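Local coordinates for putative isomerase (Streptomyces coelicolor A3, PDB 2OQH), which is probably an acid-sugar enzyme of the enolase superfamily, perhaps dehydrating D-glucarate to 5-dehydro-4-deoxy-D-glucarate, at residues D9-N14 with H364-N369; E31-V36 with G299-I304; Y89-Y94 with V271-G276; A308-V313 with R346-P351; D332-P337 with V355-D360. All coordinates share one frame; numbering follows the deposited sequence.

Contact 1: residues D9-N14 with H364-N369; sequences DVWVVN and HYAGVN
Asn14 N donates a hydrogen bond to Tyr365 O over 3.2 Å, joining strand 9-14 to the C-terminal helical turn. The N-H points almost straight at the oxygen, at 159°, yet the donor stands above the carbonyl plane. Two softer contacts run beside it. Ala366 CA offers its hydrogen to Val12 O at 3.2 Å, and Val13 CA does the same for Tyr365 O at 3.3 Å, so that backbone carbonyls of both segments are engaged. A water ties the pair together further, donating to Val12 O and, more closely, to Ala366 O at 2.7 Å.

The apolar contacts centre on Val13 and Ala366. Val13 CB meets Tyr365 CB at 3.8 Å, while its CG1 reaches Ala366 CB. Trp11 brings CD1 to within 4.2 Å of Ala366 CB, and its ring also meets Trp47 beyond the contact. With CG anti to its own carbonyl carbon (chi1 -70°), Tyr365 sets CD1 against Asn14 O at 3.0 Å and then heads outward, where its hydroxyl bonds to Asp332.

The strand and the helix axis lie 75° apart. This is a helix laid across an outermost strand of a three-stranded antiparallel sheet, by which the chain's C-terminal helix returns to the N-terminal capping domain of the enolase superfamily.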
# COMPACT_ATOMS: atom_id res chain seq x y z
N ASP A 9 19.00 8.17 -11.74
CA ASP A 9 19.87 7.21 -11.08
C ASP A 9 19.08 6.25 -10.20
O ASP A 9 18.13 6.64 -9.51
CB ASP A 9 20.91 7.95 -10.25
CG ASP A 9 21.86 8.75 -11.12
OD1 ASP A 9 22.56 8.12 -11.94
OD2 ASP A 9 21.88 9.99 -11.01
N VAL A 10 19.49 4.98 -10.22
CA VAL A 10 18.79 3.96 -9.46
C VAL A 10 19.69 3.19 -8.50
O VAL A 10 20.79 2.78 -8.85
CB VAL A 10 18.14 2.94 -10.42
CG1 VAL A 10 17.12 2.09 -9.68
CG2 VAL A 10 17.48 3.67 -11.59
N TRP A 11 19.20 3.02 -7.27
CA TRP A 11 19.93 2.28 -6.24
C TRP A 11 19.01 1.21 -5.70
O TRP A 11 17.80 1.39 -5.67
CB TRP A 11 20.30 3.18 -5.06
CG TRP A 11 21.32 4.25 -5.32
CD1 TRP A 11 22.68 4.16 -5.16
CD2 TRP A 11 21.06 5.60 -5.73
NE1 TRP A 11 23.27 5.37 -5.43
CE2 TRP A 11 22.30 6.28 -5.79
CE3 TRP A 11 19.89 6.31 -6.05
CZ2 TRP A 11 22.41 7.63 -6.15
CZ3 TRP A 11 20.00 7.66 -6.42
CH2 TRP A 11 21.25 8.30 -6.46
N VAL A 12 19.58 0.09 -5.29
CA VAL A 12 18.81 -0.99 -4.68
C VAL A 12 19.39 -1.02 -3.27
O VAL A 12 20.61 -1.05 -3.10
CB VAL A 12 19.02 -2.35 -5.36
CG1 VAL A 12 18.30 -3.44 -4.58
CG2 VAL A 12 18.47 -2.31 -6.78
N VAL A 13 18.53 -1.00 -2.26
CA VAL A 13 19.00 -0.99 -0.89
C VAL A 13 18.29 -2.00 0.01
O VAL A 13 17.17 -2.42 -0.27
CB VAL A 13 18.83 0.41 -0.28
CG1 VAL A 13 19.56 1.44 -1.12
CG2 VAL A 13 17.35 0.76 -0.21
N ASN A 14 18.97 -2.37 1.10
CA ASN A 14 18.44 -3.30 2.09
C ASN A 14 18.36 -2.53 3.40
O ASN A 14 19.36 -2.00 3.87
CB ASN A 14 19.40 -4.48 2.31
CG ASN A 14 19.42 -5.46 1.16
OD1 ASN A 14 18.71 -5.30 0.17
ND2 ASN A 14 20.25 -6.50 1.29
N HIS A 364 25.28 3.74 1.73
CA HIS A 364 25.58 2.70 2.70
C HIS A 364 24.70 1.45 2.52
O HIS A 364 25.20 0.33 2.41
CB HIS A 364 25.39 3.25 4.13
CG HIS A 364 25.48 2.21 5.20
ND1 HIS A 364 26.65 1.53 5.50
CD2 HIS A 364 24.55 1.73 6.06
CE1 HIS A 364 26.43 0.69 6.49
NE2 HIS A 364 25.17 0.79 6.85
N TYR A 365 23.39 1.66 2.46
CA TYR A 365 22.47 0.53 2.31
C TYR A 365 22.46 -0.11 0.94
O TYR A 365 21.89 -1.19 0.78
CB TYR A 365 21.08 0.96 2.74
CG TYR A 365 21.02 1.17 4.23
CD1 TYR A 365 21.17 0.09 5.10
CD2 TYR A 365 20.89 2.44 4.78
CE1 TYR A 365 21.19 0.27 6.48
CE2 TYR A 365 20.91 2.64 6.17
CZ TYR A 365 21.06 1.54 7.01
OH TYR A 365 21.12 1.71 8.38
N ALA A 366 23.07 0.54 -0.04
CA ALA A 366 23.14 -0.04 -1.37
C ALA A 366 24.28 -1.05 -1.32
O ALA A 366 24.28 -2.04 -2.05
CB ALA A 366 23.44 1.03 -2.42
N GLY A 367 25.25 -0.78 -0.44
CA GLY A 367 26.39 -1.67 -0.28
C GLY A 367 26.00 -2.91 0.49
O GLY A 367 26.57 -3.99 0.30
N VAL A 368 25.03 -2.75 1.38
CA VAL A 368 24.54 -3.85 2.18
C VAL A 368 23.85 -4.82 1.23
O VAL A 368 24.02 -6.04 1.34
CB VAL A 368 23.53 -3.37 3.22
CG1 VAL A 368 23.15 -4.53 4.13
CG2 VAL A 368 24.13 -2.22 4.01
N ASN A 369 23.06 -4.28 0.31
CA ASN A 369 22.37 -5.09 -0.68
C ASN A 369 23.45 -5.80 -1.51
O ASN A 369 23.28 -7.00 -1.80
CB ASN A 369 21.51 -4.20 -1.60
CG ASN A 369 20.84 -4.98 -2.72
OD1 ASN A 369 19.97 -5.83 -2.47
ND2 ASN A 369 21.22 -4.69 -3.96
O HOH W 1 23.02 -2.67 -4.39

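Contact 2: residues E31-V36 with G299-I304; sequences ETRTVV and GGELGI
Glu31 and Arg33 reach from the middle strand of the capping domain's antiparallel sheet to the 299-304 loop, which follows barrel strand 293-296. The contact thus belongs to the interface between capping domain and barrel, the region where enolase-superfamily enzymes generally place their active site.

Arg33 does most of the touching. Its chain bends at chi2 and chi3 and lays one face of the guanidinium over the loop backbone: Gly300 O stands 3.2 Å above the plane and Glu301 CA 3.4 Å above it, both displaced toward the rim. At the edge of the same group, Arg33 NH1 makes a weak hydrogen bond to Gly299 O at 3.0 Å, bent to 120°. Arg33 NH2 and Glu301 OE2 are too far apart for a salt bridge, but a water links them, accepting from NH2 and donating to OE2. Glu301 OE2 also accepts from Gly299 N at 2.8 Å, a bond within the 299-304 loop.

Glu31, its chain extended as far as CD, brings OE2 within 2.6 Å of Gly300 O and 3.5 Å of Leu302 CD2. Gly300 has positive phi, and a side chain there would run into Glu31 OE1. Leu302 CD1 rests on Arg33 CG at 3.8 Å.

Around this core, strand 45-51 supplies Glu49, which forms a salt bridge with Arg33 NE and accepts from Leu302 N; strand 5-15 pairs along the other edge of strand 31-40, and Leu302 stands at the N-cap position of helix 303-315, where Asp333 OD2 accepts from Gly303 N.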
# COMPACT_ATOMS: atom_id res chain seq x y z
N GLU A 31 14.49 -5.81 4.61
CA GLU A 31 13.70 -5.53 3.42
C GLU A 31 14.51 -4.88 2.30
O GLU A 31 15.44 -4.10 2.55
CB GLU A 31 12.52 -4.64 3.80
CG GLU A 31 11.63 -4.24 2.65
CD GLU A 31 10.46 -3.43 3.12
OE1 GLU A 31 9.41 -4.02 3.47
OE2 GLU A 31 10.59 -2.19 3.16
N THR A 32 14.16 -5.19 1.06
CA THR A 32 14.85 -4.64 -0.09
C THR A 32 13.94 -3.69 -0.87
O THR A 32 12.78 -4.01 -1.12
CB THR A 32 15.36 -5.77 -1.02
OG1 THR A 32 16.34 -6.56 -0.33
CG2 THR A 32 15.98 -5.20 -2.28
N ARG A 33 14.47 -2.52 -1.24
CA ARG A 33 13.71 -1.52 -1.98
C ARG A 33 14.58 -0.85 -3.05
O ARG A 33 15.80 -0.76 -2.91
CB ARG A 33 13.20 -0.43 -1.03
CG ARG A 33 12.42 -0.95 0.17
CD ARG A 33 11.05 -1.48 -0.21
NE ARG A 33 10.18 -0.41 -0.71
CZ ARG A 33 8.88 -0.57 -0.95
NH1 ARG A 33 8.30 -1.75 -0.74
NH2 ARG A 33 8.15 0.45 -1.39
N THR A 34 13.93 -0.37 -4.12
CA THR A 34 14.63 0.31 -5.20
C THR A 34 14.35 1.81 -5.05
O THR A 34 13.20 2.23 -4.93
CB THR A 34 14.12 -0.15 -6.59
OG1 THR A 34 14.57 -1.49 -6.84
CG2 THR A 34 14.65 0.77 -7.69
N VAL A 35 15.41 2.62 -5.04
CA VAL A 35 15.27 4.07 -4.92
C VAL A 35 15.71 4.75 -6.21
O VAL A 35 16.71 4.37 -6.81
CB VAL A 35 16.11 4.62 -3.76
CG1 VAL A 35 15.85 6.11 -3.60
CG2 VAL A 35 15.79 3.88 -2.47
N VAL A 36 14.95 5.76 -6.62
CA VAL A 36 15.26 6.47 -7.86
C VAL A 36 15.38 7.97 -7.62
O VAL A 36 14.66 8.52 -6.78
CB VAL A 36 14.14 6.23 -8.91
CG1 VAL A 36 14.42 7.04 -10.17
CG2 VAL A 36 14.05 4.74 -9.23
N GLY A 299 2.87 -2.60 0.50
CA GLY A 299 3.79 -3.63 0.03
C GLY A 299 5.17 -3.43 0.61
O GLY A 299 6.17 -3.68 -0.06
N GLY A 300 5.24 -2.96 1.86
CA GLY A 300 6.52 -2.73 2.52
C GLY A 300 7.13 -1.34 2.33
O GLY A 300 8.34 -1.16 2.48
N GLU A 301 6.31 -0.35 2.01
CA GLU A 301 6.81 1.00 1.80
C GLU A 301 7.57 1.54 3.00
O GLU A 301 7.18 1.32 4.14
CB GLU A 301 5.66 1.98 1.52
CG GLU A 301 4.90 1.72 0.25
CD GLU A 301 4.04 0.49 0.34
OE1 GLU A 301 3.37 0.32 1.38
OE2 GLU A 301 4.03 -0.30 -0.62
N LEU A 302 8.66 2.26 2.73
CA LEU A 302 9.44 2.89 3.79
C LEU A 302 9.07 4.38 3.76
O LEU A 302 8.00 4.74 3.28
CB LEU A 302 10.94 2.68 3.58
CG LEU A 302 11.42 1.22 3.68
CD1 LEU A 302 12.91 1.15 3.34
CD2 LEU A 302 11.16 0.66 5.08
N GLY A 303 9.95 5.24 4.26
CA GLY A 303 9.67 6.66 4.31
C GLY A 303 9.25 7.40 3.05
O GLY A 303 8.23 8.10 3.03
N ILE A 304 10.05 7.29 1.99
CA ILE A 304 9.71 7.99 0.75
C ILE A 304 8.38 7.50 0.18
O ILE A 304 7.49 8.29 -0.10
CB ILE A 304 10.83 7.81 -0.30
CG1 ILE A 304 12.15 8.39 0.25
CG2 ILE A 304 10.45 8.52 -1.60
CD1 ILE A 304 13.35 8.14 -0.66
O HOH W 2 5.64 -0.76 -2.50

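Contact 3: residues Y89-Y94 with V271-G276; sequences YGYLGY and VYKWGG
Tyr91 has CG anti to its backbone N (chi1 -164°), which swings the ring out from helix 85-112 and over to Lys273; Tyr94, with CG anti to its carbonyl carbon instead (chi1 -76°), sets its CB and ring against the backbone of 273-275.

The Tyr91 ring and the Lys273 chain cross at a slant, with Tyr91 OH 3.5 Å from Lys273 CE and CE1 3.7 Å from Lys273 CA. Tyr272 O approaches the edge of the same ring. Bends near the end of the lysine chain carry NZ on to a hydrogen bond with Asn246 O. With an alanine in place of Tyr91, the aliphatic run of Lys273 would probably lose its aromatic neighbour and be freer to turn.

Tyr94 CB sits 3.2 Å from Lys273 O, and Tyr94 O receives a CA-H contact from Gly275 CA at 3.4 Å, with 158° at the hydrogen. Gly275 leaves the short helix with positive phi, and a CB on it would press on Tyr94 CD1.

The contact joins helix 85-112 of the N-terminal domain to the short helix that follows barrel strand 266-269, part of the cap-to-barrel interface of the two-domain enolase-superfamily fold.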
# COMPACT_ATOMS: atom_id res chain seq x y z
N TYR A 89 6.30 -7.10 -17.95
CA TYR A 89 6.88 -7.19 -16.61
C TYR A 89 5.90 -7.32 -15.45
O TYR A 89 6.33 -7.43 -14.30
CB TYR A 89 7.76 -5.96 -16.37
CG TYR A 89 9.00 -5.89 -17.23
CD1 TYR A 89 10.14 -6.62 -16.91
CD2 TYR A 89 9.04 -5.08 -18.36
CE1 TYR A 89 11.30 -6.54 -17.69
CE2 TYR A 89 10.20 -4.99 -19.15
CZ TYR A 89 11.33 -5.72 -18.81
OH TYR A 89 12.48 -5.62 -19.56
N GLY A 90 4.61 -7.29 -15.74
CA GLY A 90 3.62 -7.41 -14.69
C GLY A 90 3.79 -6.43 -13.55
O GLY A 90 4.15 -5.28 -13.75
N TYR A 91 3.51 -6.91 -12.35
CA TYR A 91 3.61 -6.12 -11.13
C TYR A 91 4.91 -5.31 -11.06
O TYR A 91 4.88 -4.10 -10.78
CB TYR A 91 3.51 -7.07 -9.93
CG TYR A 91 3.21 -6.46 -8.58
CD1 TYR A 91 3.22 -5.08 -8.37
CD2 TYR A 91 2.91 -7.28 -7.50
CE1 TYR A 91 2.94 -4.53 -7.10
CE2 TYR A 91 2.62 -6.75 -6.23
CZ TYR A 91 2.64 -5.38 -6.04
OH TYR A 91 2.33 -4.88 -4.79
N LEU A 92 6.05 -5.95 -11.30
CA LEU A 92 7.32 -5.24 -11.23
C LEU A 92 7.37 -4.09 -12.23
O LEU A 92 8.04 -3.09 -11.99
CB LEU A 92 8.51 -6.19 -11.45
CG LEU A 92 8.63 -7.40 -10.52
CD1 LEU A 92 10.04 -7.97 -10.61
CD2 LEU A 92 8.32 -7.00 -9.08
N GLY A 93 6.66 -4.24 -13.35
CA GLY A 93 6.63 -3.18 -14.34
C GLY A 93 5.93 -1.95 -13.78
O GLY A 93 6.44 -0.83 -13.88
N TYR A 94 4.75 -2.15 -13.20
CA TYR A 94 4.01 -1.04 -12.61
C TYR A 94 4.83 -0.40 -11.50
O TYR A 94 4.87 0.82 -11.38
CB TYR A 94 2.68 -1.53 -12.03
CG TYR A 94 1.61 -1.81 -13.06
CD1 TYR A 94 1.04 -0.78 -13.82
CD2 TYR A 94 1.15 -3.10 -13.28
CE1 TYR A 94 0.04 -1.03 -14.76
CE2 TYR A 94 0.14 -3.37 -14.21
CZ TYR A 94 -0.41 -2.33 -14.95
OH TYR A 94 -1.38 -2.61 -15.89
N VAL A 271 -0.11 2.96 -5.08
CA VAL A 271 0.65 3.63 -6.11
C VAL A 271 1.65 2.72 -6.80
O VAL A 271 1.81 2.76 -8.02
CB VAL A 271 1.40 4.85 -5.53
CG1 VAL A 271 2.40 5.39 -6.55
CG2 VAL A 271 0.40 5.91 -5.14
N TYR A 272 2.31 1.89 -6.01
CA TYR A 272 3.33 1.00 -6.53
C TYR A 272 2.77 -0.17 -7.29
O TYR A 272 3.48 -0.78 -8.10
CB TYR A 272 4.22 0.58 -5.36
CG TYR A 272 4.65 1.83 -4.62
CD1 TYR A 272 5.50 2.74 -5.23
CD2 TYR A 272 4.04 2.19 -3.42
CE1 TYR A 272 5.74 4.00 -4.68
CE2 TYR A 272 4.27 3.45 -2.85
CZ TYR A 272 5.11 4.35 -3.49
OH TYR A 272 5.31 5.62 -2.98
N LYS A 273 1.50 -0.48 -7.07
CA LYS A 273 0.86 -1.58 -7.77
C LYS A 273 0.18 -1.07 -9.05
O LYS A 273 0.14 -1.77 -10.06
CB LYS A 273 -0.16 -2.25 -6.84
CG LYS A 273 -0.87 -3.46 -7.42
CD LYS A 273 -1.83 -4.10 -6.39
CE LYS A 273 -1.09 -4.94 -5.35
NZ LYS A 273 -1.19 -6.39 -5.65
N TRP A 274 -0.34 0.16 -9.00
CA TRP A 274 -1.03 0.77 -10.13
C TRP A 274 -0.18 1.67 -11.03
O TRP A 274 -0.68 2.24 -12.00
CB TRP A 274 -2.25 1.54 -9.60
CG TRP A 274 -3.31 0.60 -9.06
CD1 TRP A 274 -3.21 -0.19 -7.96
CD2 TRP A 274 -4.58 0.30 -9.66
NE1 TRP A 274 -4.34 -0.97 -7.83
CE2 TRP A 274 -5.19 -0.69 -8.86
CE3 TRP A 274 -5.26 0.78 -10.79
CZ2 TRP A 274 -6.46 -1.22 -9.16
CZ3 TRP A 274 -6.52 0.25 -11.09
CH2 TRP A 274 -7.10 -0.74 -10.28
N GLY A 275 1.10 1.81 -10.70
CA GLY A 275 1.98 2.59 -11.54
C GLY A 275 2.14 4.08 -11.31
O GLY A 275 2.93 4.72 -12.01
N GLY A 276 1.41 4.66 -10.36
CA GLY A 276 1.57 6.09 -10.14
C GLY A 276 0.51 6.76 -9.29
O GLY A 276 -0.48 6.14 -8.88

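Contact 4: residues A308-V313 with R346-P351; sequences AHLAVV and RVPSGP
Leu310 is the first residue along helix 308-313 to meet the 346-351 segment, and it carries most of the contact. With CG anti to its carbonyl carbon (chi1 -67°), the side chain reaches out so that CD1 lies 3.8 Å from Arg346 O and 3.9 Å from Pro348 CD. The leucine and the proline ring cross at about a right angle, the methyl resting against the ring carbon next to nitrogen. The Leu310 oxygen is met from the side by Val347: CG1 and CG2 of that valine both stand 3.8 Å from Leu310 O, so the fork of the side chain straddles the oxygen. Leu310 CB adds a looser touch, 4.2 Å from Val347 CG1. One residue on, Ala311 offers chiefly its backbone, with Ala311 N 4.3 Å from Val347 CG1. The contact is therefore van der Waals packing of one helix side chain and its backbone against a short irregular segment.

Several elements close around it. Val128 of barrel strand 127-134 touches both Leu310 and Val347, Leu338 packs on Leu310 and Pro348, and helix 116-119 covers Ala311 and Val347. Helix 303-315 thus lies against the chain as it leaves strand 344-346, beside the first strand of the barrel.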
# COMPACT_ATOMS: atom_id res chain seq x y z
N ALA A 308 4.57 9.44 -0.22
CA ALA A 308 3.76 9.58 -1.43
C ALA A 308 2.32 9.15 -1.13
O ALA A 308 1.37 9.82 -1.52
CB ALA A 308 4.35 8.73 -2.54
N HIS A 309 2.17 8.04 -0.41
CA HIS A 309 0.85 7.54 -0.06
C HIS A 309 0.09 8.52 0.84
O HIS A 309 -1.12 8.71 0.68
CB HIS A 309 0.96 6.18 0.63
CG HIS A 309 0.97 5.03 -0.32
ND1 HIS A 309 0.69 5.17 -1.66
CD2 HIS A 309 1.16 3.70 -0.11
CE1 HIS A 309 0.70 3.98 -2.24
NE2 HIS A 309 0.98 3.07 -1.32
N LEU A 310 0.80 9.13 1.79
CA LEU A 310 0.19 10.08 2.71
C LEU A 310 -0.36 11.28 1.96
O LEU A 310 -1.40 11.82 2.34
CB LEU A 310 1.21 10.52 3.76
CG LEU A 310 1.63 9.40 4.71
CD1 LEU A 310 2.80 9.84 5.60
CD2 LEU A 310 0.43 9.01 5.54
N ALA A 311 0.33 11.70 0.90
CA ALA A 311 -0.13 12.84 0.11
C ALA A 311 -1.43 12.46 -0.60
O ALA A 311 -2.36 13.26 -0.71
CB ALA A 311 0.93 13.24 -0.92
N VAL A 312 -1.50 11.22 -1.07
CA VAL A 312 -2.69 10.77 -1.75
C VAL A 312 -3.87 10.70 -0.78
O VAL A 312 -4.93 11.25 -1.05
CB VAL A 312 -2.47 9.40 -2.41
CG1 VAL A 312 -3.76 8.90 -3.04
CG2 VAL A 312 -1.39 9.53 -3.49
N VAL A 313 -3.67 10.03 0.35
CA VAL A 313 -4.74 9.92 1.34
C VAL A 313 -5.23 11.29 1.79
O VAL A 313 -6.44 11.55 1.84
CB VAL A 313 -4.28 9.12 2.58
CG1 VAL A 313 -5.38 9.14 3.64
CG2 VAL A 313 -3.95 7.69 2.20
N ARG A 346 1.28 11.54 10.30
CA ARG A 346 1.01 12.92 9.92
C ARG A 346 1.55 13.13 8.51
O ARG A 346 2.63 12.65 8.17
CB ARG A 346 1.68 13.89 10.90
CG ARG A 346 1.34 15.36 10.63
CD ARG A 346 1.80 16.24 11.78
NE ARG A 346 3.25 16.29 11.87
CZ ARG A 346 3.92 16.70 12.95
NH1 ARG A 346 3.25 17.10 14.02
NH2 ARG A 346 5.25 16.72 12.94
N VAL A 347 0.79 13.85 7.70
CA VAL A 347 1.20 14.11 6.33
C VAL A 347 2.29 15.18 6.29
O VAL A 347 2.08 16.30 6.77
CB VAL A 347 0.01 14.61 5.48
CG1 VAL A 347 0.40 14.66 4.02
CG2 VAL A 347 -1.19 13.69 5.69
N PRO A 348 3.47 14.85 5.73
CA PRO A 348 4.59 15.80 5.63
C PRO A 348 4.13 17.15 5.08
O PRO A 348 3.13 17.22 4.37
CB PRO A 348 5.56 15.07 4.71
CG PRO A 348 5.38 13.64 5.12
CD PRO A 348 3.87 13.52 5.23
N SER A 349 4.86 18.22 5.40
CA SER A 349 4.46 19.56 4.97
C SER A 349 5.31 20.31 3.94
O SER A 349 4.79 21.20 3.25
CB SER A 349 4.29 20.45 6.20
OG SER A 349 5.45 20.41 7.02
N GLY A 350 6.59 19.98 3.82
CA GLY A 350 7.44 20.69 2.88
C GLY A 350 7.11 20.55 1.40
O GLY A 350 6.15 19.86 1.03
N PRO A 351 7.87 21.22 0.52
CA PRO A 351 7.62 21.13 -0.92
C PRO A 351 7.78 19.68 -1.36
O PRO A 351 8.47 18.90 -0.71
CB PRO A 351 8.69 22.04 -1.52
CG PRO A 351 8.93 23.06 -0.43
CD PRO A 351 8.94 22.20 0.81

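Contact 5: residues D332-P337 with V355-D360; sequences DDIIEP and VSVDED
Ile335 pushes its CD1 methyl at the branch of Val355, meeting CG1 at 3.5 Å and CB at 3.6 Å, with CG2 a little farther away. The thrust comes from an unusual torsion: at chi1 75° its CG1 sits between the backbone N and the carbonyl carbon, the crowded position. That leaves Ile335 CG2 to meet Val357 CG2 at 3.8 Å, so the isoleucine's two arms engage two different valines. Val357 is forked to match, its CG1 lying 4.1 Å from Ile334 CD1, where the two side chains run alongside each other and point the same way. Its CB branch thus fits the notch between neighbouring isoleucines.

The backbones hold this interlock at one firm point. Asp358 N donates to Ile334 O at 2.7 Å, nearly straight at 167°, and Val357 CA adds a CA-H contact to Ile334 O at 3.3 Å. Asp358 is the N-cap of helix 359-368, its OD1 accepting from Lys361 N, so the bond fixes the backbone just where the last helix starts. Nearby, Ile335 CA makes a CA-H contact with Ser356 O at 3.3 Å.

Were Ile335 an alanine, the loss of CD1 and CG2 would probably open a gap beside Val355 and Val357. Ile304 of helix 303-315 packs on Ile334, Ile335 and Val357.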
# COMPACT_ATOMS: atom_id res chain seq x y z
N ASP A 332 16.04 2.21 10.67
CA ASP A 332 16.78 3.26 9.99
C ASP A 332 16.27 3.39 8.55
O ASP A 332 15.89 2.40 7.92
CB ASP A 332 18.28 2.93 10.01
CG ASP A 332 19.15 4.14 9.72
OD1 ASP A 332 18.73 5.27 10.05
OD2 ASP A 332 20.25 3.96 9.16
N ASP A 333 16.25 4.62 8.03
CA ASP A 333 15.76 4.88 6.68
C ASP A 333 16.65 5.94 6.05
O ASP A 333 17.44 6.58 6.74
CB ASP A 333 14.32 5.42 6.75
CG ASP A 333 13.53 5.14 5.48
OD1 ASP A 333 14.15 4.98 4.40
OD2 ASP A 333 12.27 5.09 5.56
N ILE A 334 16.54 6.13 4.73
CA ILE A 334 17.38 7.12 4.09
C ILE A 334 16.79 8.52 4.17
O ILE A 334 17.29 9.45 3.54
CB ILE A 334 17.68 6.75 2.63
CG1 ILE A 334 16.39 6.60 1.82
CG2 ILE A 334 18.45 5.44 2.59
CD1 ILE A 334 16.65 6.19 0.39
N ILE A 335 15.72 8.67 4.94
CA ILE A 335 15.13 9.99 5.12
C ILE A 335 14.78 10.14 6.59
O ILE A 335 14.93 9.20 7.37
CB ILE A 335 13.83 10.20 4.28
CG1 ILE A 335 12.66 9.45 4.90
CG2 ILE A 335 14.06 9.72 2.86
CD1 ILE A 335 11.30 9.85 4.34
N GLU A 336 14.34 11.34 6.97
CA GLU A 336 13.96 11.58 8.35
C GLU A 336 12.66 10.86 8.65
O GLU A 336 11.74 10.85 7.83
CB GLU A 336 13.80 13.08 8.58
CG GLU A 336 15.12 13.83 8.53
CD GLU A 336 15.90 13.69 9.83
OE1 GLU A 336 15.50 14.34 10.83
OE2 GLU A 336 16.89 12.93 9.86
N PRO A 337 12.55 10.24 9.84
CA PRO A 337 11.32 9.52 10.21
C PRO A 337 10.04 10.36 10.07
O PRO A 337 10.02 11.55 10.39
CB PRO A 337 11.58 9.11 11.66
CG PRO A 337 13.07 8.96 11.71
CD PRO A 337 13.54 10.16 10.93
N VAL A 355 10.20 15.41 2.23
CA VAL A 355 11.23 14.61 2.88
C VAL A 355 12.60 14.88 2.27
O VAL A 355 12.72 15.22 1.10
CB VAL A 355 10.93 13.10 2.75
CG1 VAL A 355 9.58 12.78 3.36
CG2 VAL A 355 10.98 12.67 1.29
N SER A 356 13.64 14.71 3.09
CA SER A 356 15.02 14.93 2.66
C SER A 356 15.80 13.63 2.71
O SER A 356 15.80 12.95 3.74
CB SER A 356 15.69 15.97 3.55
OG SER A 356 17.02 16.21 3.12
N VAL A 357 16.48 13.29 1.62
CA VAL A 357 17.23 12.05 1.56
C VAL A 357 18.71 12.15 1.92
O VAL A 357 19.43 12.98 1.38
CB VAL A 357 17.14 11.42 0.15
CG1 VAL A 357 17.86 10.07 0.14
CG2 VAL A 357 15.69 11.26 -0.25
N ASP A 358 19.15 11.27 2.82
CA ASP A 358 20.54 11.20 3.25
C ASP A 358 21.28 10.31 2.24
O ASP A 358 21.12 9.09 2.25
CB ASP A 358 20.61 10.55 4.64
CG ASP A 358 22.02 10.52 5.21
OD1 ASP A 358 22.96 10.17 4.47
OD2 ASP A 358 22.17 10.83 6.41
N GLU A 359 22.07 10.92 1.37
CA GLU A 359 22.78 10.14 0.37
C GLU A 359 23.83 9.19 0.93
O GLU A 359 24.06 8.11 0.37
CB GLU A 359 23.40 11.07 -0.68
CG GLU A 359 22.40 11.51 -1.73
CD GLU A 359 22.90 12.66 -2.56
OE1 GLU A 359 24.09 12.63 -2.94
OE2 GLU A 359 22.10 13.59 -2.84
N ASP A 360 24.47 9.58 2.03
CA ASP A 360 25.48 8.72 2.63
C ASP A 360 24.84 7.40 3.04
O ASP A 360 25.37 6.33 2.74
CB ASP A 360 26.11 9.40 3.85
CG ASP A 360 26.80 10.71 3.49
OD1 ASP A 360 27.51 10.74 2.46
OD2 ASP A 360 26.64 11.70 4.24

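In the fold
Contact 1 joins the two ends of the chain and encloses the other four in sequence. Within its span, contact 2 encloses contact 3 and closes before contacts 4 and 5, whose segments alternate. Contacts 1 and 2 have centres 11 Å apart and share the capping sheet, using neighbouring strands 5-15 and 31-40. Contacts 1 and 5 both use helix 359-368, and contacts 2 and 4 helix 303-315. Gly303 N and Asp333 OD2 join contact 2 to contact 5, while Tyr272 and Glu301 bring contact 3 against contact 2. Contacts 2 and 3 bind the N-terminal capping domain to the barrel; contact 1 returns the last helix to the cap, while 4 and 5 stay within the C-terminal part.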